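Local coordinates for protein 7,8-dihydro-6-hydroxymethylpterin pyrophosphokinase-dihydropteroate synthase (Plasmodium falciparum, PDB 6JWS) that probably catalyses two successive steps of folate biosynthesis, pyrophosphorylation of 6-hydroxymethyl-7,8-dihydropterin by ATP and condensation of the resulting diphosphate with 4-aminobenzoate to dihydropteroate, at residues R374-K379 against S383-K388; S677-V682 against D698-I703; E491-D496 against K522-V527. The protein carries 1 engineered substitution. All blocks are in the same frame, centred on the assembly; numbering follows the deposited sequence.

Contact 1. Residues R374-K379 against S383-K388; sequences RIYVLK and SYLKEK
Ser-383 presses its CB onto one face of the Tyr-376 ring, a CH-pi contact 3.6 Å from CB to the ring centroid, and the two residues form the hydrogen-bonded pair of an antiparallel hairpin. Tyr-376 N gives to Ser-383 O at 2.9 Å, and Ser-383 N returns a bond to Tyr-376 O; Leu-385 N to Arg-374 O, also 2.9 Å, carries the pairing past strand 382-384. In this tight part the phenol folds over its partner because CG sits between the backbone N and the carbonyl carbon (chi1 72°); a residue as small as serine lets so broad a ring lie close. The Leu-385 and Tyr-376 side chains cross at about a right angle, Leu-385 CD1 3.7 Å from Tyr-376 CD1, while the other leucine branch, CD2, runs beside Arg-374 CG. On the other face of the sheet Ile-375 and Tyr-384, a non-hydrogen-bonded pair, touch only lightly.

The looser side is wet. One water accepts from Tyr-376 OH at 2.7 Å and donates to Lys-388 O, and another joins that hydroxyl to Ser-383 OG. The chain then leaves through a type II turn, Tyr-384 to Glu-387.

Strand 382-384 is an outermost strand of the six-stranded antiparallel sheet; strand 372-377 separates it from strand 46-57, where Glu-56 is hydrogen-bonded to Tyr-384 OH, while Tyr-376 and Leu-378 rest on strand 572-575.

Contact 2. Residues S677-V682 against D698-I703; sequences SYYKKV and DVLTKI
A chi1 of 172° swings the Tyr-678 ring away from its own amide nitrogen and out from the end of helix 657-680 towards Leu-700, whose CG lies beside the backbone N (chi1 -60°). The two side chains run antiparallel alongside one another. Leu-700 CB comes over one face of the Tyr-678 ring, 3.9 Å from the centroid and 16° off the ring normal, a CH-pi contact displaced toward the rim. The CD1 branch carries on along the phenol towards its root and lies 4.0 Å from Tyr-678 CB. A flat ring suits this place because it offers a broad apolar surface to a branched leucine, while its hydroxyl passes the leucine to a hydrogen bond with the Asp-704 carboxylate (OD2). The Thr-701 side chain crosses that of Tyr-678 at about a right angle, with OG1 3.6 Å from Tyr-678 CE1; that hydroxyl is bonded to Leu-697 O, one turn earlier in its own helix.

Tyr-679 meets the other leucine branch, its OH 3.5 Å from Leu-700 CD2. A single water bridges the helices here, lying 2.6 Å from Tyr-679 OH and donating to Leu-700 O at 2.9 Å. Within the pair, Tyr-678 CD2 lies over one face of the Tyr-679 ring, and Tyr-679 CE1 at the edge of the Tyr-678 ring.

Helix 657-680 then stops in a Schellman motif, Lys-681 taking positive phi as Val-682 N bonds back to Ser-677 O. The chain passes into strand 684-687 of the TIM barrel and returns in helix 690-704. The second subunit lies against this helix pair: Tyr-679 and Ile-703 pack on Tyr-676 of that subunit, and Ile-703 O accepts from its Gln-592, which places the pair at the dimer interface.

Contact 3. Residues E491-D496 against K522-V527; sequences ECVDND and KFYSVV
Val-493 stands over one face of the Tyr-524 ring, where a helix of the TIM barrel packs against the residues leading into the next-but-one strand. Its CG1 is 3.8 Å from the ring centroid and 15° off the normal, a CH-pi contact shifted toward the hydroxyl end: the nearest ring atom is Tyr-524 CZ, at 3.7 Å from CG1. CG1 reaches it from beside the backbone N (chi1 -64°), and CB follows, resting against the phenol oxygen. A compact beta-branched residue fits well here, presenting methyl and methine to a flat surface without a long chain to fold away. The tyrosine hydroxyl has its own partner in Lys-519.

Beyond the ring the contact becomes polar. The helix finishes in a Schellman motif with Asp-496, at positive phi, as its C-prime residue; the end of its side chain comes round towards segment 522-527. Lys-522, bent at three torsions, crosses it at an angle and makes a long salt bridge, Asp-496 OD2 to Lys-522 NZ at 3.8 Å. Asn-495 secures the helix end through its amide: ND2 donates to a lone pair of Glu-491 O at 3.0 Å, nearly straight at 169°. Further on, Val-527 touches the bound pteroic acid. One water, in the plane of the Tyr-524 ring at its edge, donates to Asp-496 OD2 at 2.9 Å and weakly accepts from Lys-522 NZ.

From the N terminus, contact 1 comes first and closes the short hairpin between strands 372-377 and 382-384, just before the first barrel strand, 390-396. Contact 3 follows, closing a longer loop from helix 486-494 through strand 500-503 to the approach of strand 525-529. Contact 2 comes last, spanning strand 684-687 between the two C-terminal barrel helices. The three run in series, neither nested nor crossed. Contact 1 nevertheless lies next to both others: Val-377 O probably takes a hydrogen bond from Ser-525 OG of contact 3, and Lys-386 CD packs on Lys-681 O of contact 2. The hairpin thus joins the antiparallel sheet to the barrel, while contacts 2 and 3 stay about 10 Å apart at their nearest atoms.

Contact 1. Residues R374-K379 against S383-K388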
loop_
_atom_site.group_PDB
_atom_site.type_symbol
_atom_site.label_atom_id
_atom_site.label_comp_id
_atom_site.label_asym_id
_atom_site.label_seq_id
_atom_site.Cartn_x
_atom_site.Cartn_y
_atom_site.Cartn_z
ATOM N N ARG B 374 8.941 -17.867 -10.113
ATOM C CA ARG B 374 8.754 -17.550 -11.523
ATOM C C ARG B 374 9.758 -16.477 -11.965
ATOM O O ARG B 374 9.940 -15.448 -11.304
ATOM C CB ARG B 374 7.287 -17.179 -11.772
ATOM C CG ARG B 374 6.942 -16.908 -13.235
ATOM C CD ARG B 374 5.845 -17.847 -13.688
ATOM N NE ARG B 374 4.571 -17.394 -13.233
ATOM C CZ ARG B 374 3.565 -18.153 -12.860
ATOM N NH1 ARG B 374 3.658 -19.471 -12.872
ATOM N NH2 ARG B 374 2.458 -17.565 -12.445
ATOM N N ILE B 375 10.403 -16.716 -13.113
ATOM C CA ILE B 375 11.395 -15.796 -13.649
ATOM C C ILE B 375 10.926 -15.261 -15.003
ATOM O O ILE B 375 10.382 -16.014 -15.805
ATOM C CB ILE B 375 12.738 -16.541 -13.780
ATOM C CG1 ILE B 375 13.404 -16.756 -12.416
ATOM C CG2 ILE B 375 13.667 -15.836 -14.761
ATOM C CD1 ILE B 375 14.507 -17.808 -12.450
ATOM N N TYR B 376 11.215 -13.975 -15.280
ATOM C CA TYR B 376 11.096 -13.452 -16.640
ATOM C C TYR B 376 12.451 -12.889 -17.078
ATOM O O TYR B 376 13.304 -12.637 -16.224
ATOM C CB TYR B 376 9.959 -12.422 -16.751
ATOM C CG TYR B 376 10.247 -11.101 -16.081
ATOM C CD1 TYR B 376 10.081 -10.961 -14.713
ATOM C CD2 TYR B 376 10.692 -9.989 -16.790
ATOM C CE1 TYR B 376 10.309 -9.760 -14.067
ATOM C CE2 TYR B 376 10.944 -8.777 -16.152
ATOM C CZ TYR B 376 10.743 -8.658 -14.782
ATOM O OH TYR B 376 10.974 -7.501 -14.085
ATOM N N VAL B 377 12.640 -12.672 -18.397
ATOM C CA VAL B 377 13.934 -12.181 -18.875
ATOM C C VAL B 377 13.758 -10.931 -19.745
ATOM O O VAL B 377 12.970 -10.924 -20.694
ATOM C CB VAL B 377 14.747 -13.280 -19.593
ATOM C CG1 VAL B 377 16.065 -12.757 -20.152
ATOM C CG2 VAL B 377 15.017 -14.463 -18.677
ATOM N N LEU B 378 14.467 -9.858 -19.392
ATOM C CA LEU B 378 14.411 -8.624 -20.165
ATOM C C LEU B 378 15.480 -8.629 -21.250
ATOM O O LEU B 378 15.236 -8.196 -22.377
ATOM C CB LEU B 378 14.622 -7.432 -19.229
ATOM C CG LEU B 378 13.444 -7.115 -18.314
ATOM C CD1 LEU B 378 13.813 -6.036 -17.308
ATOM C CD2 LEU B 378 12.228 -6.706 -19.143
ATOM N N LYS B 379 16.688 -9.057 -20.879
ATOM C CA LYS B 379 17.800 -9.031 -21.814
ATOM C C LYS B 379 18.489 -10.394 -21.804
ATOM O O LYS B 379 18.166 -11.260 -22.620
ATOM C CB LYS B 379 18.715 -7.835 -21.517
ATOM C CG LYS B 379 19.846 -7.618 -22.516
ATOM C CD LYS B 379 20.884 -6.581 -22.076
ATOM C CE LYS B 379 22.156 -6.661 -22.904
ATOM N NZ LYS B 379 22.958 -5.414 -22.844
ATOM N N SER B 383 15.263 -12.112 -13.930
ATOM C CA SER B 383 14.480 -11.216 -13.087
ATOM C C SER B 383 13.423 -12.070 -12.397
ATOM O O SER B 383 12.766 -12.877 -13.048
ATOM C CB SER B 383 13.803 -10.104 -13.885
ATOM O OG SER B 383 14.725 -9.167 -14.435
ATOM N N TYR B 384 13.270 -11.906 -11.087
ATOM C CA TYR B 384 12.231 -12.638 -10.388
ATOM C C TYR B 384 10.918 -11.885 -10.549
ATOM O O TYR B 384 10.839 -10.710 -10.171
ATOM C CB TYR B 384 12.573 -12.777 -8.899
ATOM C CG TYR B 384 13.830 -13.568 -8.659
ATOM C CD1 TYR B 384 13.854 -14.937 -8.852
ATOM C CD2 TYR B 384 15.017 -12.928 -8.333
ATOM C CE1 TYR B 384 15.021 -15.658 -8.697
ATOM C CE2 TYR B 384 16.190 -13.639 -8.142
ATOM C CZ TYR B 384 16.187 -15.008 -8.329
ATOM O OH TYR B 384 17.335 -15.717 -8.133
ATOM N N LEU B 385 9.905 -12.569 -11.107
ATOM C CA LEU B 385 8.619 -11.935 -11.315
ATOM C C LEU B 385 8.136 -11.357 -9.985
ATOM O O LEU B 385 8.149 -12.044 -8.966
ATOM C CB LEU B 385 7.612 -12.959 -11.851
ATOM C CG LEU B 385 6.316 -12.325 -12.365
ATOM C CD1 LEU B 385 6.616 -11.418 -13.549
ATOM C CD2 LEU B 385 5.301 -13.376 -12.762
ATOM N N LYS B 386 7.721 -10.089 -10.012
ATOM C CA LYS B 386 7.050 -9.428 -8.894
ATOM C C LYS B 386 8.033 -8.981 -7.805
ATOM O O LYS B 386 7.589 -8.495 -6.774
ATOM C CB LYS B 386 5.846 -10.199 -8.309
ATOM C CG LYS B 386 4.676 -10.544 -9.239
ATOM C CD LYS B 386 4.331 -9.485 -10.273
ATOM C CE LYS B 386 3.377 -9.952 -11.359
ATOM N NZ LYS B 386 3.150 -8.881 -12.373
ATOM N N GLU B 387 9.349 -9.100 -8.027
ATOM C CA GLU B 387 10.303 -8.730 -6.986
ATOM C C GLU B 387 10.890 -7.326 -7.148
ATOM O O GLU B 387 11.563 -6.843 -6.238
ATOM C CB GLU B 387 11.422 -9.757 -6.857
ATOM C CG GLU B 387 10.965 -10.986 -6.098
ATOM C CD GLU B 387 12.088 -11.908 -5.640
ATOM O OE1 GLU B 387 13.294 -11.461 -5.621
ATOM O OE2 GLU B 387 11.767 -13.074 -5.312
ATOM N N LYS B 388 10.601 -6.653 -8.270
ATOM C CA LYS B 388 11.130 -5.322 -8.511
ATOM C C LYS B 388 10.245 -4.562 -9.496
ATOM O O LYS B 388 9.821 -5.120 -10.500
ATOM C CB LYS B 388 12.536 -5.472 -9.102
ATOM C CG LYS B 388 13.446 -4.270 -8.930
ATOM C CD LYS B 388 14.243 -3.969 -10.190
ATOM C CE LYS B 388 15.481 -3.146 -9.894
ATOM N NZ LYS B 388 15.716 -2.117 -10.935
HETATM O O HOH W 1 9.192 -14.633 -8.647
HETATM O O HOH W 2 9.910 -7.513 -11.623
HETATM O O HOH W 3 13.963 -7.000 -12.856
HETATM O O HOH W 4 15.859 -9.698 -16.718
#

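Contact 2. Residues S677-V682 against D698-I703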
loop_
_atom_site.group_PDB
_atom_site.type_symbol
_atom_site.label_atom_id
_atom_site.label_comp_id
_atom_site.label_asym_id
_atom_site.label_seq_id
_atom_site.Cartn_x
_atom_site.Cartn_y
_atom_site.Cartn_z
ATOM N N SER B 677 1.855 1.205 -8.084
ATOM C CA SER B 677 2.500 0.189 -8.916
ATOM C C SER B 677 3.510 -0.611 -8.110
ATOM O O SER B 677 3.605 -1.829 -8.268
ATOM C CB SER B 677 3.204 0.829 -10.095
ATOM O OG SER B 677 2.240 1.355 -11.000
ATOM N N TYR B 678 4.281 0.115 -7.284
ATOM C CA TYR B 678 5.238 -0.487 -6.378
ATOM C C TYR B 678 4.536 -1.486 -5.454
ATOM O O TYR B 678 5.004 -2.623 -5.269
ATOM C CB TYR B 678 5.962 0.584 -5.557
ATOM C CG TYR B 678 6.819 -0.043 -4.486
ATOM C CD1 TYR B 678 8.104 -0.483 -4.774
ATOM C CD2 TYR B 678 6.310 -0.277 -3.219
ATOM C CE1 TYR B 678 8.881 -1.101 -3.811
ATOM C CE2 TYR B 678 7.067 -0.901 -2.246
ATOM C CZ TYR B 678 8.356 -1.308 -2.546
ATOM O OH TYR B 678 9.102 -1.949 -1.603
ATOM N N TYR B 679 3.405 -1.070 -4.868
ATOM C CA TYR B 679 2.711 -1.966 -3.944
ATOM C C TYR B 679 2.007 -3.115 -4.656
ATOM O O TYR B 679 1.804 -4.165 -4.054
ATOM C CB TYR B 679 1.722 -1.231 -3.043
ATOM C CG TYR B 679 2.434 -0.412 -2.011
ATOM C CD1 TYR B 679 3.279 -1.017 -1.104
ATOM C CD2 TYR B 679 2.281 0.960 -1.959
ATOM C CE1 TYR B 679 3.961 -0.274 -0.160
ATOM C CE2 TYR B 679 2.951 1.719 -1.021
ATOM C CZ TYR B 679 3.795 1.096 -0.121
ATOM O OH TYR B 679 4.472 1.841 0.804
ATOM N N LYS B 680 1.623 -2.901 -5.915
ATOM C CA LYS B 680 0.962 -3.936 -6.701
ATOM C C LYS B 680 1.996 -4.817 -7.399
ATOM O O LYS B 680 1.620 -5.768 -8.073
ATOM C CB LYS B 680 -0.011 -3.310 -7.713
ATOM C CG LYS B 680 -1.302 -2.781 -7.098
ATOM C CD LYS B 680 -2.026 -3.836 -6.280
ATOM C CE LYS B 680 -3.321 -3.403 -5.620
ATOM N NZ LYS B 680 -4.219 -4.579 -5.387
ATOM N N LYS B 681 3.278 -4.451 -7.281
ATOM C CA LYS B 681 4.405 -5.239 -7.768
ATOM C C LYS B 681 4.459 -5.276 -9.295
ATOM O O LYS B 681 4.963 -6.241 -9.863
ATOM C CB LYS B 681 4.422 -6.630 -7.134
ATOM C CG LYS B 681 4.467 -6.607 -5.608
ATOM C CD LYS B 681 4.511 -7.965 -4.958
ATOM C CE LYS B 681 5.105 -7.894 -3.562
ATOM N NZ LYS B 681 4.522 -8.954 -2.711
ATOM N N VAL B 682 3.978 -4.203 -9.938
ATOM C CA VAL B 682 4.136 -4.009 -11.366
ATOM C C VAL B 682 5.626 -4.136 -11.707
ATOM O O VAL B 682 6.473 -3.559 -11.040
ATOM C CB VAL B 682 3.583 -2.633 -11.782
ATOM C CG1 VAL B 682 3.778 -2.391 -13.269
ATOM C CG2 VAL B 682 2.127 -2.489 -11.388
ATOM N N ASP B 698 12.768 4.489 -4.219
ATOM C CA ASP B 698 13.856 4.307 -3.261
ATOM C C ASP B 698 13.335 4.372 -1.827
ATOM O O ASP B 698 13.751 3.575 -1.000
ATOM C CB ASP B 698 14.986 5.319 -3.457
ATOM C CG ASP B 698 15.937 4.962 -4.599
ATOM O OD1 ASP B 698 15.818 3.835 -5.141
ATOM O OD2 ASP B 698 16.805 5.817 -4.944
ATOM N N VAL B 699 12.431 5.319 -1.550
ATOM C CA VAL B 699 11.879 5.524 -0.224
ATOM C C VAL B 699 10.907 4.392 0.106
ATOM O O VAL B 699 10.901 3.918 1.238
ATOM C CB VAL B 699 11.167 6.886 -0.137
ATOM C CG1 VAL B 699 10.333 7.031 1.133
ATOM C CG2 VAL B 699 12.137 8.041 -0.302
ATOM N N LEU B 700 10.070 3.973 -0.863
ATOM C CA LEU B 700 9.145 2.879 -0.580
ATOM C C LEU B 700 9.920 1.587 -0.293
ATOM O O LEU B 700 9.564 0.847 0.624
ATOM C CB LEU B 700 8.100 2.729 -1.691
ATOM C CG LEU B 700 7.208 3.958 -1.939
ATOM C CD1 LEU B 700 6.222 3.720 -3.070
ATOM C CD2 LEU B 700 6.435 4.359 -0.686
ATOM N N THR B 701 11.004 1.355 -1.044
ATOM C CA THR B 701 11.863 0.195 -0.847
ATOM C C THR B 701 12.489 0.212 0.553
ATOM O O THR B 701 12.581 -0.837 1.204
ATOM C CB THR B 701 12.919 0.071 -1.962
ATOM O OG1 THR B 701 12.257 -0.036 -3.230
ATOM C CG2 THR B 701 13.769 -1.169 -1.799
ATOM N N LYS B 702 12.922 1.400 1.012
ATOM C CA LYS B 702 13.564 1.531 2.309
ATOM C C LYS B 702 12.564 1.246 3.425
ATOM O O LYS B 702 12.902 0.563 4.385
ATOM C CB LYS B 702 14.183 2.913 2.526
ATOM C CG LYS B 702 15.699 2.915 2.496
ATOM C CD LYS B 702 16.345 2.545 3.811
ATOM C CE LYS B 702 17.861 2.532 3.701
ATOM N NZ LYS B 702 18.505 1.901 4.878
ATOM N N ILE B 703 11.352 1.799 3.304
ATOM C CA ILE B 703 10.346 1.556 4.317
ATOM C C ILE B 703 10.035 0.058 4.395
ATOM O O ILE B 703 9.786 -0.456 5.488
ATOM C CB ILE B 703 9.099 2.422 4.069
ATOM C CG1 ILE B 703 9.427 3.912 4.191
ATOM C CG2 ILE B 703 7.961 1.998 4.992
ATOM C CD1 ILE B 703 8.281 4.830 3.807
HETATM O O HOH W 5 6.776 0.988 1.570
#

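Contact 3. Residues E491-D496 against K522-V527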
loop_
_atom_site.group_PDB
_atom_site.type_symbol
_atom_site.label_atom_id
_atom_site.label_comp_id
_atom_site.label_asym_id
_atom_site.label_seq_id
_atom_site.Cartn_x
_atom_site.Cartn_y
_atom_site.Cartn_z
ATOM N N GLU B 491 16.543 -3.569 -38.802
ATOM C CA GLU B 491 17.809 -2.852 -38.888
ATOM C C GLU B 491 18.403 -2.698 -37.487
ATOM O O GLU B 491 19.619 -2.710 -37.334
ATOM C CB GLU B 491 17.624 -1.493 -39.573
ATOM C CG GLU B 491 18.943 -0.798 -39.894
ATOM C CD GLU B 491 18.858 0.615 -40.455
ATOM O OE1 GLU B 491 17.740 1.123 -40.662
ATOM O OE2 GLU B 491 19.919 1.223 -40.658
ATOM N N CYS B 492 17.544 -2.583 -36.466
ATOM C CA CYS B 492 18.026 -2.414 -35.103
ATOM C C CYS B 492 18.653 -3.702 -34.588
ATOM O O CYS B 492 19.735 -3.653 -34.020
ATOM C CB CYS B 492 16.930 -1.950 -34.158
ATOM S SG CYS B 492 16.397 -0.257 -34.497
ATOM N N VAL B 493 17.999 -4.853 -34.811
ATOM C CA VAL B 493 18.585 -6.081 -34.284
ATOM C C VAL B 493 19.822 -6.487 -35.090
ATOM O O VAL B 493 20.784 -6.985 -34.511
ATOM C CB VAL B 493 17.586 -7.232 -33.998
ATOM C CG1 VAL B 493 16.596 -6.853 -32.901
ATOM C CG2 VAL B 493 16.839 -7.726 -35.225
ATOM N N ASP B 494 19.807 -6.259 -36.414
ATOM C CA ASP B 494 20.947 -6.601 -37.261
ATOM C C ASP B 494 22.207 -5.897 -36.760
ATOM O O ASP B 494 23.279 -6.474 -36.796
ATOM C CB ASP B 494 20.710 -6.283 -38.746
ATOM C CG ASP B 494 19.776 -7.241 -39.474
ATOM O OD1 ASP B 494 19.474 -8.320 -38.917
ATOM O OD2 ASP B 494 19.360 -6.901 -40.615
ATOM N N ASN B 495 22.051 -4.674 -36.249
ATOM C CA ASN B 495 23.160 -3.825 -35.851
ATOM C C ASN B 495 23.341 -3.823 -34.331
ATOM O O ASN B 495 24.129 -3.039 -33.817
ATOM C CB ASN B 495 22.973 -2.421 -36.435
ATOM C CG ASN B 495 23.244 -2.389 -37.930
ATOM O OD1 ASN B 495 24.400 -2.267 -38.333
ATOM N ND2 ASN B 495 22.215 -2.530 -38.758
ATOM N N ASP B 496 22.574 -4.667 -33.614
ATOM C CA ASP B 496 22.653 -4.819 -32.163
ATOM C C ASP B 496 22.387 -3.492 -31.456
ATOM O O ASP B 496 23.100 -3.109 -30.535
ATOM C CB ASP B 496 23.944 -5.512 -31.706
ATOM C CG ASP B 496 23.981 -6.996 -32.057
ATOM O OD1 ASP B 496 24.411 -7.330 -33.191
ATOM O OD2 ASP B 496 23.556 -7.822 -31.201
ATOM N N LYS B 522 20.423 -15.859 -30.437
ATOM C CA LYS B 522 19.806 -14.801 -29.649
ATOM C C LYS B 522 18.292 -14.984 -29.604
ATOM O O LYS B 522 17.675 -15.360 -30.597
ATOM C CB LYS B 522 20.083 -13.436 -30.289
ATOM C CG LYS B 522 21.271 -12.683 -29.722
ATOM C CD LYS B 522 21.052 -12.231 -28.299
ATOM C CE LYS B 522 20.585 -10.796 -28.186
ATOM N NZ LYS B 522 21.641 -9.830 -28.575
ATOM N N PHE B 523 17.713 -14.665 -28.443
ATOM C CA PHE B 523 16.292 -14.376 -28.331
ATOM C C PHE B 523 16.139 -12.921 -27.904
ATOM O O PHE B 523 17.010 -12.381 -27.222
ATOM C CB PHE B 523 15.600 -15.318 -27.343
ATOM C CG PHE B 523 15.517 -16.767 -27.758
ATOM C CD1 PHE B 523 14.498 -17.219 -28.580
ATOM C CD2 PHE B 523 16.437 -17.696 -27.285
ATOM C CE1 PHE B 523 14.418 -18.551 -28.953
ATOM C CE2 PHE B 523 16.354 -19.028 -27.652
ATOM C CZ PHE B 523 15.343 -19.454 -28.483
ATOM N N TYR B 524 15.035 -12.292 -28.332
ATOM C CA TYR B 524 14.704 -10.961 -27.848
ATOM C C TYR B 524 13.351 -10.962 -27.143
ATOM O O TYR B 524 12.439 -11.697 -27.521
ATOM C CB TYR B 524 14.690 -9.931 -28.980
ATOM C CG TYR B 524 16.003 -9.779 -29.698
ATOM C CD1 TYR B 524 16.962 -8.886 -29.247
ATOM C CD2 TYR B 524 16.284 -10.520 -30.837
ATOM C CE1 TYR B 524 18.169 -8.717 -29.910
ATOM C CE2 TYR B 524 17.487 -10.366 -31.517
ATOM C CZ TYR B 524 18.435 -9.468 -31.044
ATOM O OH TYR B 524 19.620 -9.319 -31.699
ATOM N N SER B 525 13.238 -10.076 -26.144
ATOM C CA SER B 525 12.014 -9.939 -25.379
ATOM C C SER B 525 11.081 -8.958 -26.067
ATOM O O SER B 525 11.501 -8.170 -26.913
ATOM C CB SER B 525 12.340 -9.505 -23.998
ATOM O OG SER B 525 12.990 -10.570 -23.342
ATOM N N VAL B 526 9.815 -8.976 -25.646
ATOM C CA VAL B 526 8.798 -8.244 -26.371
ATOM C C VAL B 526 7.707 -7.813 -25.401
ATOM O O VAL B 526 7.280 -8.611 -24.559
ATOM C CB VAL B 526 8.230 -9.075 -27.537
ATOM C CG1 VAL B 526 7.790 -10.483 -27.122
ATOM C CG2 VAL B 526 7.127 -8.318 -28.276
ATOM N N VAL B 527 7.267 -6.552 -25.556
ATOM C CA VAL B 527 6.106 -6.047 -24.859
ATOM C C VAL B 527 4.911 -6.118 -25.821
ATOM O O VAL B 527 4.981 -5.621 -26.941
ATOM C CB VAL B 527 6.367 -4.617 -24.336
ATOM C CG1 VAL B 527 5.211 -4.088 -23.482
ATOM C CG2 VAL B 527 7.693 -4.518 -23.565
HETATM O O HOH W 6 21.149 -6.728 -29.980
#